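Local coordinates for uncharacterized protein (Legionella longbeachae NSW150, PDB 4JZA) that probably dephosphorylates phosphoinositide lipids, removing the 3-phosphate of phosphatidylinositol 3-phosphate, and so may act on lipid metabolism in the host of this pathogen, at residues 112-117 with 123-128; 56-61 with 322-327; 104-109 with 654-659; 179-184 with 307-312. All coordinates share one frame; numbering follows the deposited sequence.

Contact 1: 112-117 with 123-128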
# COMPACT_ATOMS: atom_id res chain seq x y z
N LEU A 112 -10.70 -15.53 2.14
CA LEU A 112 -11.82 -15.15 2.97
C LEU A 112 -12.41 -13.80 2.56
O LEU A 112 -13.61 -13.63 2.52
CB LEU A 112 -11.39 -15.11 4.41
CG LEU A 112 -12.47 -14.69 5.35
CD1 LEU A 112 -13.61 -15.66 5.16
CD2 LEU A 112 -12.01 -14.75 6.77
N ILE A 113 -11.54 -12.85 2.22
CA ILE A 113 -11.97 -11.57 1.69
C ILE A 113 -12.64 -11.70 0.33
O ILE A 113 -13.70 -11.16 0.10
CB ILE A 113 -10.80 -10.59 1.63
CG1 ILE A 113 -10.37 -10.23 3.05
CG2 ILE A 113 -11.17 -9.32 0.86
CD1 ILE A 113 -8.99 -9.62 3.11
N ALA A 114 -12.07 -12.47 -0.59
CA ALA A 114 -12.71 -12.60 -1.89
C ALA A 114 -14.11 -13.20 -1.77
O ALA A 114 -15.03 -12.80 -2.50
CB ALA A 114 -11.87 -13.43 -2.81
N LEU A 115 -14.24 -14.21 -0.90
CA LEU A 115 -15.52 -14.84 -0.55
C LEU A 115 -16.51 -13.88 0.09
O LEU A 115 -17.57 -13.63 -0.46
CB LEU A 115 -15.31 -15.97 0.44
CG LEU A 115 -16.62 -16.62 0.94
CD1 LEU A 115 -17.41 -17.18 -0.24
CD2 LEU A 115 -16.33 -17.72 1.94
N ASN A 116 -16.20 -13.36 1.27
CA ASN A 116 -17.16 -12.48 1.93
C ASN A 116 -17.47 -11.14 1.19
O ASN A 116 -18.58 -10.62 1.30
CB ASN A 116 -16.74 -12.20 3.37
CG ASN A 116 -17.81 -11.40 4.15
OD1 ASN A 116 -17.60 -10.23 4.52
ND2 ASN A 116 -18.95 -12.05 4.40
N TRP A 117 -16.54 -10.60 0.43
CA TRP A 117 -16.81 -9.34 -0.27
C TRP A 117 -17.20 -9.59 -1.73
O TRP A 117 -17.51 -8.65 -2.46
CB TRP A 117 -15.60 -8.38 -0.18
CG TRP A 117 -15.62 -7.50 1.06
CD1 TRP A 117 -16.14 -6.23 1.16
CD2 TRP A 117 -15.15 -7.85 2.36
NE1 TRP A 117 -16.02 -5.78 2.46
CE2 TRP A 117 -15.43 -6.77 3.22
CE3 TRP A 117 -14.55 -8.98 2.89
CZ2 TRP A 117 -15.08 -6.76 4.55
CZ3 TRP A 117 -14.24 -8.99 4.22
CH2 TRP A 117 -14.49 -7.87 5.05
N LYS A 123 -7.31 -10.41 -7.10
CA LYS A 123 -6.44 -9.24 -6.89
C LYS A 123 -7.11 -8.05 -6.19
O LYS A 123 -6.45 -7.19 -5.59
CB LYS A 123 -5.80 -8.79 -8.22
CG LYS A 123 -6.61 -7.80 -9.02
CD LYS A 123 -6.10 -7.68 -10.45
CE LYS A 123 -4.80 -6.89 -10.58
NZ LYS A 123 -4.87 -5.57 -9.91
N GLU A 124 -8.44 -7.97 -6.28
CA GLU A 124 -9.15 -6.90 -5.57
C GLU A 124 -9.16 -7.24 -4.11
O GLU A 124 -9.16 -6.35 -3.28
CB GLU A 124 -10.60 -6.74 -5.99
CG GLU A 124 -10.92 -6.56 -7.47
CD GLU A 124 -12.41 -6.87 -7.71
OE1 GLU A 124 -13.21 -6.66 -6.74
OE2 GLU A 124 -12.80 -7.37 -8.81
N ALA A 125 -9.17 -8.52 -3.79
CA ALA A 125 -9.09 -8.90 -2.41
C ALA A 125 -7.73 -8.57 -1.84
O ALA A 125 -7.60 -8.24 -0.67
CB ALA A 125 -9.38 -10.37 -2.25
N VAL A 126 -6.72 -8.67 -2.68
CA VAL A 126 -5.37 -8.36 -2.26
C VAL A 126 -5.31 -6.89 -1.94
O VAL A 126 -4.84 -6.50 -0.88
CB VAL A 126 -4.38 -8.79 -3.35
CG1 VAL A 126 -3.05 -8.06 -3.23
CG2 VAL A 126 -4.19 -10.32 -3.29
N GLU A 127 -5.83 -6.06 -2.84
CA GLU A 127 -5.76 -4.62 -2.68
C GLU A 127 -6.57 -4.16 -1.50
O GLU A 127 -6.21 -3.19 -0.83
CB GLU A 127 -6.20 -3.93 -3.95
CG GLU A 127 -5.23 -4.21 -5.08
CD GLU A 127 -5.79 -3.96 -6.49
OE1 GLU A 127 -6.99 -3.61 -6.63
OE2 GLU A 127 -5.01 -4.13 -7.47
N LEU A 128 -7.68 -4.82 -1.22
CA LEU A 128 -8.46 -4.46 -0.02
C LEU A 128 -7.68 -4.63 1.29
O LEU A 128 -7.61 -3.69 2.10
CB LEU A 128 -9.74 -5.28 0.07
CG LEU A 128 -10.85 -4.88 -0.86
CD1 LEU A 128 -11.98 -5.90 -0.76
CD2 LEU A 128 -11.39 -3.50 -0.55
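Apolar packing between two successive helices makes this contact: I113 and A114, near the C-terminal end of helix 95-116, meet A125 and L128 in the first turns of helix 122-140. Five residues join the two segments, and the chain turns sharply between them. The segment axes approach to 8.6 Å with 110° between their N-to-C directions, so these are two consecutive helices joined by a short turn and steeply inclined to each other. The tightest backbone approach is at A114 and A125, whose CA atoms lie 5.2 Å apart, and their methyl groups meet at 4.0 Å from CB to CB. A125 CB is also 3.8 Å from A114 N, which puts this methyl against the backbone of the first helix.

I113 widens the patch through its short branch. With chi1 at -68°, CG2 is anti to the backbone N and reaches A125 CB at 3.7 Å and L128 CD1 at 3.9 Å, bridging side chains one helical turn apart. The longer branch of I113 leads instead to L59 of helix 41-62. L128 CD1 also approaches W117 CG obliquely at 4.4 Å, a looser contact. The W117 indole also packs outside these segments: Y63 lies nearly parallel to it, and F65 meets it edge-to-face.

Two alanines at the point of closest backbone approach, flanked by branched aliphatic side chains, allow the helices to come near; the side-chain contacts are apolar. The cohesion across these segments is therefore hydrophobic, fixed by the shapes of the side chains and not by directional bonds.

Contact 2: 56-61 with 322-327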
# COMPACT_ATOMS: atom_id res chain seq x y z
N PHE A 56 -7.17 -6.96 8.59
CA PHE A 56 -8.48 -7.58 8.35
C PHE A 56 -9.55 -6.92 9.21
O PHE A 56 -10.63 -6.61 8.70
CB PHE A 56 -8.50 -9.09 8.61
CG PHE A 56 -9.84 -9.72 8.33
CD1 PHE A 56 -10.92 -9.02 7.99
CD2 PHE A 56 -9.96 -11.03 8.35
CE1 PHE A 56 -12.13 -9.61 7.73
CE2 PHE A 56 -11.17 -11.63 8.05
CZ PHE A 56 -12.25 -10.92 7.76
N TYR A 57 -9.26 -6.71 10.50
CA TYR A 57 -10.20 -6.06 11.38
C TYR A 57 -10.53 -4.67 10.91
O TYR A 57 -11.70 -4.29 10.91
CB TYR A 57 -9.70 -6.03 12.82
CG TYR A 57 -10.00 -7.30 13.56
CD1 TYR A 57 -9.39 -8.48 13.20
CD2 TYR A 57 -10.92 -7.32 14.61
CE1 TYR A 57 -9.65 -9.66 13.87
CE2 TYR A 57 -11.19 -8.49 15.30
CZ TYR A 57 -10.55 -9.67 14.93
OH TYR A 57 -10.80 -10.86 15.61
N PHE A 58 -9.55 -3.89 10.48
CA PHE A 58 -9.88 -2.58 9.96
C PHE A 58 -10.87 -2.70 8.82
O PHE A 58 -11.80 -1.89 8.67
CB PHE A 58 -8.64 -1.90 9.44
CG PHE A 58 -8.86 -0.47 9.06
CD1 PHE A 58 -9.26 -0.14 7.80
CD2 PHE A 58 -8.64 0.54 9.98
CE1 PHE A 58 -9.47 1.14 7.45
CE2 PHE A 58 -8.84 1.85 9.64
CZ PHE A 58 -9.25 2.15 8.37
N LEU A 59 -10.64 -3.68 7.97
CA LEU A 59 -11.41 -3.85 6.74
C LEU A 59 -12.85 -4.14 7.07
O LEU A 59 -13.78 -3.55 6.50
CB LEU A 59 -10.79 -4.98 5.91
CG LEU A 59 -11.49 -5.38 4.63
CD1 LEU A 59 -11.59 -4.25 3.62
CD2 LEU A 59 -10.77 -6.59 4.05
N ILE A 60 -13.04 -5.05 8.02
CA ILE A 60 -14.38 -5.52 8.31
C ILE A 60 -15.19 -4.48 9.07
O ILE A 60 -16.41 -4.37 8.87
CB ILE A 60 -14.38 -6.91 9.00
CG1 ILE A 60 -15.76 -7.56 8.87
CG2 ILE A 60 -13.94 -6.82 10.44
CD1 ILE A 60 -15.73 -9.07 9.02
N ASP A 61 -14.52 -3.70 9.91
CA ASP A 61 -15.16 -2.61 10.62
C ASP A 61 -15.42 -1.40 9.67
O ASP A 61 -16.32 -0.65 9.89
CB ASP A 61 -14.31 -2.17 11.84
CG ASP A 61 -14.24 -3.26 12.95
OD1 ASP A 61 -15.01 -4.24 12.90
OD2 ASP A 61 -13.39 -3.15 13.86
N GLU A 322 -13.06 7.49 5.80
CA GLU A 322 -14.20 7.72 6.67
C GLU A 322 -13.98 7.05 8.03
O GLU A 322 -14.21 7.66 9.06
CB GLU A 322 -15.48 7.20 6.01
CG GLU A 322 -16.69 7.04 6.95
CD GLU A 322 -17.92 6.44 6.27
OE1 GLU A 322 -18.92 6.15 6.95
OE2 GLU A 322 -17.91 6.26 5.04
N HIS A 323 -13.51 5.83 8.05
CA HIS A 323 -13.46 5.12 9.30
C HIS A 323 -12.43 5.68 10.27
O HIS A 323 -12.61 5.62 11.47
CB HIS A 323 -13.15 3.67 9.04
CG HIS A 323 -13.22 2.82 10.27
ND1 HIS A 323 -14.42 2.46 10.86
CD2 HIS A 323 -12.25 2.23 11.00
CE1 HIS A 323 -14.18 1.69 11.91
NE2 HIS A 323 -12.87 1.52 12.01
N VAL A 324 -11.33 6.20 9.73
CA VAL A 324 -10.29 6.84 10.53
C VAL A 324 -10.73 8.20 10.99
O VAL A 324 -10.47 8.53 12.13
CB VAL A 324 -8.98 7.03 9.74
CG1 VAL A 324 -8.00 7.88 10.50
CG2 VAL A 324 -8.32 5.70 9.49
N LEU A 325 -11.39 8.99 10.10
CA LEU A 325 -11.85 10.35 10.42
C LEU A 325 -12.91 10.30 11.49
O LEU A 325 -13.02 11.16 12.35
CB LEU A 325 -12.42 11.06 9.19
CG LEU A 325 -11.40 11.64 8.22
CD1 LEU A 325 -12.06 12.21 6.97
CD2 LEU A 325 -10.62 12.75 8.85
N LYS A 326 -13.73 9.28 11.39
CA LYS A 326 -14.85 9.10 12.31
C LYS A 326 -14.32 8.84 13.76
O LYS A 326 -15.04 9.01 14.74
CB LYS A 326 -15.72 7.97 11.78
CG LYS A 326 -17.19 8.06 12.03
CD LYS A 326 -17.91 6.84 11.46
CE LYS A 326 -18.50 7.12 10.10
NZ LYS A 326 -19.43 6.03 9.70
N GLY A 327 -13.07 8.45 13.90
CA GLY A 327 -12.58 8.12 15.22
C GLY A 327 -11.77 9.21 15.91
O GLY A 327 -11.09 8.96 16.89
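F58 reaches from helix 41-62 to H323 and V324 of helix 315-325, and its ring carries most of the apolar part of the contact. From CB, the chi1 of -172° sends the ring across the gap between the helices to H323. Along one side of the ring the contacts then tighten: F58 CD2 lies 4.1 Å from H323 CD2, CE2 comes to 3.7 Å of the same atom, and CZ, the far end of the ring, meets V324 CG2 at 3.8 Å. The valine methyl sits at the ring edge, near its plane.

The imidazole is turned almost perpendicular to the phenyl ring, with planes at 86° and centroids 5.2 Å apart. It presents its edge to the face of F58, a T-shaped pair. Further round the imidazole, H323 CE1 packs against D61, at 3.9 Å from CB and 3.8 Å from the backbone O, so the histidine touches two residues about one helical turn apart. F58 also rests on A132, Y135 and A136 of helix 122-140, which places its ring among three helices.

D61 OD1 has its salt-bridge partner in K78 of helix 74-87, while D61 OD2 stays 5.0 Å from H323 NE2. That separation is too long for a bond, although the nearby carboxylate could favour a protonated imidazole, an effect the salt bridge to K78 would probably weaken. The chemistry is thus that of an edge-to-face ring pair with a valine methyl at the phenyl edge, next to the exposed, charged D61.

Contact 3: 104-109 with 654-659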
# COMPACT_ATOMS: atom_id res chain seq x y z
N ARG A 104 1.11 -18.68 3.61
CA ARG A 104 -0.07 -19.47 3.87
C ARG A 104 -1.13 -18.68 4.61
O ARG A 104 -2.29 -18.78 4.28
CB ARG A 104 0.27 -20.68 4.74
CG ARG A 104 0.85 -21.89 4.00
CD ARG A 104 0.88 -23.13 4.90
NE ARG A 104 1.49 -24.28 4.20
CZ ARG A 104 2.70 -24.79 4.45
NH1 ARG A 104 3.47 -24.28 5.41
NH2 ARG A 104 3.13 -25.83 3.74
N PHE A 105 -0.72 -17.94 5.64
CA PHE A 105 -1.63 -17.16 6.46
C PHE A 105 -2.26 -16.04 5.64
O PHE A 105 -3.47 -15.77 5.71
CB PHE A 105 -0.90 -16.62 7.71
CG PHE A 105 -1.66 -15.56 8.44
CD1 PHE A 105 -2.57 -15.89 9.42
CD2 PHE A 105 -1.46 -14.20 8.14
CE1 PHE A 105 -3.28 -14.90 10.09
CE2 PHE A 105 -2.18 -13.20 8.78
CZ PHE A 105 -3.10 -13.56 9.75
N THR A 106 -1.44 -15.43 4.80
CA THR A 106 -1.93 -14.31 4.03
C THR A 106 -2.99 -14.81 3.01
O THR A 106 -4.07 -14.24 2.86
CB THR A 106 -0.72 -13.56 3.38
OG1 THR A 106 0.27 -13.22 4.37
CG2 THR A 106 -1.19 -12.30 2.71
N ALA A 107 -2.67 -15.90 2.31
CA ALA A 107 -3.61 -16.49 1.32
C ALA A 107 -4.94 -16.84 1.94
O ALA A 107 -5.96 -16.67 1.31
CB ALA A 107 -3.02 -17.73 0.70
N LYS A 108 -4.93 -17.35 3.18
CA LYS A 108 -6.15 -17.57 3.90
C LYS A 108 -6.98 -16.32 4.04
O LYS A 108 -8.16 -16.40 3.86
CB LYS A 108 -5.90 -18.16 5.26
CG LYS A 108 -5.64 -19.66 5.20
CD LYS A 108 -5.56 -20.18 6.62
CE LYS A 108 -5.10 -21.62 6.69
NZ LYS A 108 -4.37 -21.87 7.97
N LEU A 109 -6.38 -15.18 4.36
CA LEU A 109 -7.15 -13.95 4.52
C LEU A 109 -7.69 -13.45 3.22
O LEU A 109 -8.83 -12.99 3.15
CB LEU A 109 -6.33 -12.82 5.13
CG LEU A 109 -5.70 -13.05 6.50
CD1 LEU A 109 -5.20 -11.72 7.00
CD2 LEU A 109 -6.61 -13.62 7.55
N ASN A 654 6.33 -5.77 2.04
CA ASN A 654 5.53 -4.66 2.47
C ASN A 654 4.26 -4.59 1.67
O ASN A 654 3.23 -4.19 2.21
CB ASN A 654 6.28 -3.37 2.32
CG ASN A 654 6.54 -3.05 0.89
OD1 ASN A 654 6.95 -3.90 0.13
ND2 ASN A 654 6.34 -1.84 0.52
N GLU A 655 4.33 -4.97 0.41
CA GLU A 655 3.13 -5.01 -0.49
C GLU A 655 2.51 -6.46 -0.38
O GLU A 655 3.22 -7.46 -0.55
CB GLU A 655 3.53 -4.63 -1.95
CG GLU A 655 3.58 -3.15 -2.34
CD GLU A 655 2.18 -2.58 -2.68
OE1 GLU A 655 2.04 -1.52 -3.29
OE2 GLU A 655 1.14 -3.16 -2.36
N VAL A 656 1.22 -6.59 -0.01
CA VAL A 656 0.60 -7.92 0.13
C VAL A 656 0.77 -8.75 -1.15
O VAL A 656 1.09 -9.95 -1.09
CB VAL A 656 -0.87 -7.82 0.50
CG1 VAL A 656 -1.53 -9.15 0.66
CG2 VAL A 656 -1.01 -7.13 1.83
N LYS A 657 0.61 -8.12 -2.31
CA LYS A 657 0.74 -8.86 -3.56
C LYS A 657 2.13 -9.43 -3.71
O LYS A 657 2.27 -10.44 -4.35
CB LYS A 657 0.41 -8.03 -4.78
CG LYS A 657 1.31 -6.87 -5.07
CD LYS A 657 0.70 -6.10 -6.25
CE LYS A 657 1.72 -5.41 -7.17
NZ LYS A 657 2.18 -4.09 -6.67
N ASN A 658 3.14 -8.82 -3.11
CA ASN A 658 4.48 -9.34 -3.27
C ASN A 658 4.88 -10.34 -2.22
O ASN A 658 6.01 -10.83 -2.23
CB ASN A 658 5.52 -8.25 -3.35
CG ASN A 658 5.32 -7.36 -4.54
OD1 ASN A 658 4.75 -7.71 -5.55
ND2 ASN A 658 5.79 -6.20 -4.39
N ILE A 659 3.98 -10.66 -1.32
CA ILE A 659 4.24 -11.75 -0.42
C ILE A 659 4.32 -13.02 -1.30
O ILE A 659 5.10 -13.93 -1.01
CB ILE A 659 3.17 -11.75 0.70
CG1 ILE A 659 3.38 -10.47 1.52
CG2 ILE A 659 3.23 -13.00 1.58
CD1 ILE A 659 2.83 -10.52 2.93
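T106 and V656 mark the nearest backbone approach, with CA atoms 7.9 Å apart. Residues 104-109 are regular helix within helix 95-116, with K108 N bonded to R104 O and L109 N to F105 O. Residues 654-659 instead lie in the connection between helices 643-652 and 676-702. Here the bonds from N658 N to E655 O and from I659 N to V656 O each span three residues, a tight curl that brings V656 and I659 to the same helix.

T106 is the one residue of 104-109 that meets both. Its chi1 of -53° splits the side chain between two tasks: CG2, trans to N, points its methyl at V656 CG1, 3.8 Å away, while OG1 lies beside the backbone N. From there the hydroxyl donates a hydrogen bond to L102 O, one turn back in its own helix. I659 closes over this oxygen with two carbons, CD1 at 4.0 Å and CG2 at 4.1 Å from T106 OG1.

The patch extends beyond the two segments. L52 of helix 41-62 touches both T106 and V656, and I659 also packs against L102 and E103. The loop backbone is tied separately to helix 122-140, where N130 OD1 accepts a hydrogen bond from V656 N.

All three touching residues are buried, so the threonine hydroxyl would be costly to leave without a partner. With its bond to L102 O made, the hydroxyl can lie against the carbons of I659, while the CG2 methyl gives the aliphatic contact with V656.

Contact 4: 179-184 with 307-312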
# COMPACT_ATOMS: atom_id res chain seq x y z
N THR A 179 -12.29 18.25 7.26
CA THR A 179 -13.42 18.74 8.03
C THR A 179 -14.70 18.78 7.19
O THR A 179 -15.74 18.34 7.66
CB THR A 179 -13.07 20.13 8.60
OG1 THR A 179 -11.96 19.99 9.49
CG2 THR A 179 -14.28 20.76 9.34
N LEU A 180 -14.63 19.30 5.96
CA LEU A 180 -15.78 19.27 5.07
C LEU A 180 -16.28 17.83 4.80
O LEU A 180 -17.49 17.55 4.80
CB LEU A 180 -15.43 19.93 3.73
CG LEU A 180 -15.39 21.45 3.69
CD1 LEU A 180 -14.84 21.93 2.34
CD2 LEU A 180 -16.77 22.03 3.93
N ILE A 181 -15.35 16.92 4.50
CA ILE A 181 -15.70 15.53 4.25
C ILE A 181 -16.56 14.97 5.40
O ILE A 181 -17.61 14.39 5.15
CB ILE A 181 -14.42 14.69 3.95
CG1 ILE A 181 -13.81 15.09 2.61
CG2 ILE A 181 -14.73 13.19 3.88
CD1 ILE A 181 -12.35 14.75 2.46
N LYS A 182 -16.16 15.17 6.65
CA LYS A 182 -16.97 14.71 7.76
C LYS A 182 -18.28 15.44 7.85
O LYS A 182 -19.32 14.87 8.16
CB LYS A 182 -16.32 14.98 9.09
CG LYS A 182 -14.99 14.33 9.28
CD LYS A 182 -14.53 14.54 10.71
CE LYS A 182 -15.32 13.69 11.71
NZ LYS A 182 -14.66 13.73 13.04
N ALA A 183 -18.25 16.74 7.61
CA ALA A 183 -19.48 17.49 7.80
C ALA A 183 -20.54 17.07 6.77
O ALA A 183 -21.74 17.17 7.07
CB ALA A 183 -19.23 18.98 7.79
N LYS A 184 -20.09 16.59 5.59
CA LYS A 184 -21.00 16.11 4.55
C LYS A 184 -21.28 14.65 4.66
O LYS A 184 -21.92 14.06 3.79
CB LYS A 184 -20.50 16.52 3.15
CG LYS A 184 -20.38 18.04 3.07
CD LYS A 184 -20.14 18.58 1.68
CE LYS A 184 -19.88 20.09 1.78
NZ LYS A 184 -21.13 20.91 1.73
N PRO A 307 -13.05 18.51 -2.55
CA PRO A 307 -11.94 18.59 -3.47
C PRO A 307 -11.79 17.41 -4.42
O PRO A 307 -12.13 16.29 -4.08
CB PRO A 307 -10.75 18.64 -2.55
CG PRO A 307 -11.21 17.89 -1.34
CD PRO A 307 -12.63 18.22 -1.16
N GLN A 308 -11.28 17.71 -5.61
CA GLN A 308 -11.15 16.73 -6.69
C GLN A 308 -10.26 15.54 -6.31
O GLN A 308 -10.53 14.42 -6.70
CB GLN A 308 -10.64 17.46 -7.93
CG GLN A 308 -10.66 16.67 -9.22
CD GLN A 308 -10.06 17.48 -10.37
OE1 GLN A 308 -9.30 18.43 -10.15
NE2 GLN A 308 -10.37 17.09 -11.60
N TRP A 309 -9.22 15.75 -5.50
CA TRP A 309 -8.46 14.61 -5.02
C TRP A 309 -9.31 13.60 -4.28
O TRP A 309 -9.02 12.42 -4.31
CB TRP A 309 -7.27 15.03 -4.17
CG TRP A 309 -7.55 15.63 -2.85
CD1 TRP A 309 -7.40 16.92 -2.52
CD2 TRP A 309 -7.96 14.95 -1.67
NE1 TRP A 309 -7.69 17.11 -1.20
CE2 TRP A 309 -8.06 15.91 -0.66
CE3 TRP A 309 -8.25 13.62 -1.36
CZ2 TRP A 309 -8.45 15.57 0.66
CZ3 TRP A 309 -8.64 13.29 -0.04
CH2 TRP A 309 -8.72 14.26 0.94
N TYR A 310 -10.36 14.04 -3.61
CA TYR A 310 -11.21 13.14 -2.84
C TYR A 310 -12.00 12.28 -3.80
O TYR A 310 -12.07 11.06 -3.63
CB TYR A 310 -12.14 13.91 -1.92
CG TYR A 310 -13.09 13.06 -1.19
CD1 TYR A 310 -12.64 12.22 -0.19
CD2 TYR A 310 -14.45 13.07 -1.50
CE1 TYR A 310 -13.53 11.39 0.49
CE2 TYR A 310 -15.34 12.24 -0.82
CZ TYR A 310 -14.87 11.40 0.18
OH TYR A 310 -15.72 10.55 0.89
N TRP A 311 -12.56 12.90 -4.84
CA TRP A 311 -13.48 12.17 -5.73
C TRP A 311 -12.82 11.07 -6.57
O TRP A 311 -13.48 10.16 -7.02
CB TRP A 311 -14.24 13.15 -6.66
CG TRP A 311 -15.15 14.14 -5.95
CD1 TRP A 311 -15.04 15.48 -5.99
CD2 TRP A 311 -16.29 13.85 -5.12
NE1 TRP A 311 -16.02 16.05 -5.22
CE2 TRP A 311 -16.81 15.07 -4.69
CE3 TRP A 311 -16.93 12.68 -4.73
CZ2 TRP A 311 -17.91 15.16 -3.87
CZ3 TRP A 311 -18.04 12.77 -3.92
CH2 TRP A 311 -18.53 13.99 -3.52
N VAL A 312 -11.53 11.16 -6.81
CA VAL A 312 -10.83 10.10 -7.56
C VAL A 312 -10.49 8.86 -6.68
O VAL A 312 -10.17 7.76 -7.19
CB VAL A 312 -9.59 10.63 -8.28
CG1 VAL A 312 -10.00 11.73 -9.25
CG2 VAL A 312 -8.56 11.15 -7.30
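I181, on helix 172-183, lies over one face of the Y310 ring from the short helix 308-311. Its CG1 stands 4.2 Å from the ring centroid and 12° off the ring normal, a nearly central CH-pi contact. The two branches spread from there along the phenol: I181 CD1 meets Y310 CD1 at 3.7 Å, whereas I181 CG2 lies 4.0 Å from Y310 CE1, toward the hydroxyl end.

The delta methyl also touches a second aromatic residue, with W309 CH2 4.0 Å from I181 CD1 in an oblique approach. Y310 CG points away from its amide nitrogen (chi1 175°), which turns the phenol toward helix 172-183. W309 CG sits between its backbone N and carbonyl carbon (chi1 68°), and its six-membered ring still reaches the isoleucine, while P307 CG and Y310 CB pack on one indole face.

Polar ends of both aromatics are satisfied elsewhere: Y310 OH is hydrogen-bonded to P187 O, and W309 NE1 to E177 OE1 on the same helix as I181. These bonds help to orient the two aromatics. The contact is apolar, a CH-pi interaction with Y310 plus a van der Waals touch on W309.

Overall arrangement
Helix 41-62 and helix 95-116 connect the first three contacts. Contacts 1 and 2 have centres 16 Å apart and touch, L112 CD2 lying 3.5 Å from F56 CE2 and I113 CD1 3.6 Å from L59 CD2. Contact 3 uses the same helix as contact 1, with centres 11 Å apart, and V126 CG1 comes to 3.8 Å of K657 N. Contact 4 joins through contact 2: K182 NZ probably hydrogen-bonds to L325 O at 3.1 Å. Contact 4 stays about 12 Å from contact 1 between nearest atoms. A CX5R sequence after strand 545-549 probably forms the phosphate-binding loop; the four contacts lie elsewhere, joining helices to one another and, in contact 3, to a loop.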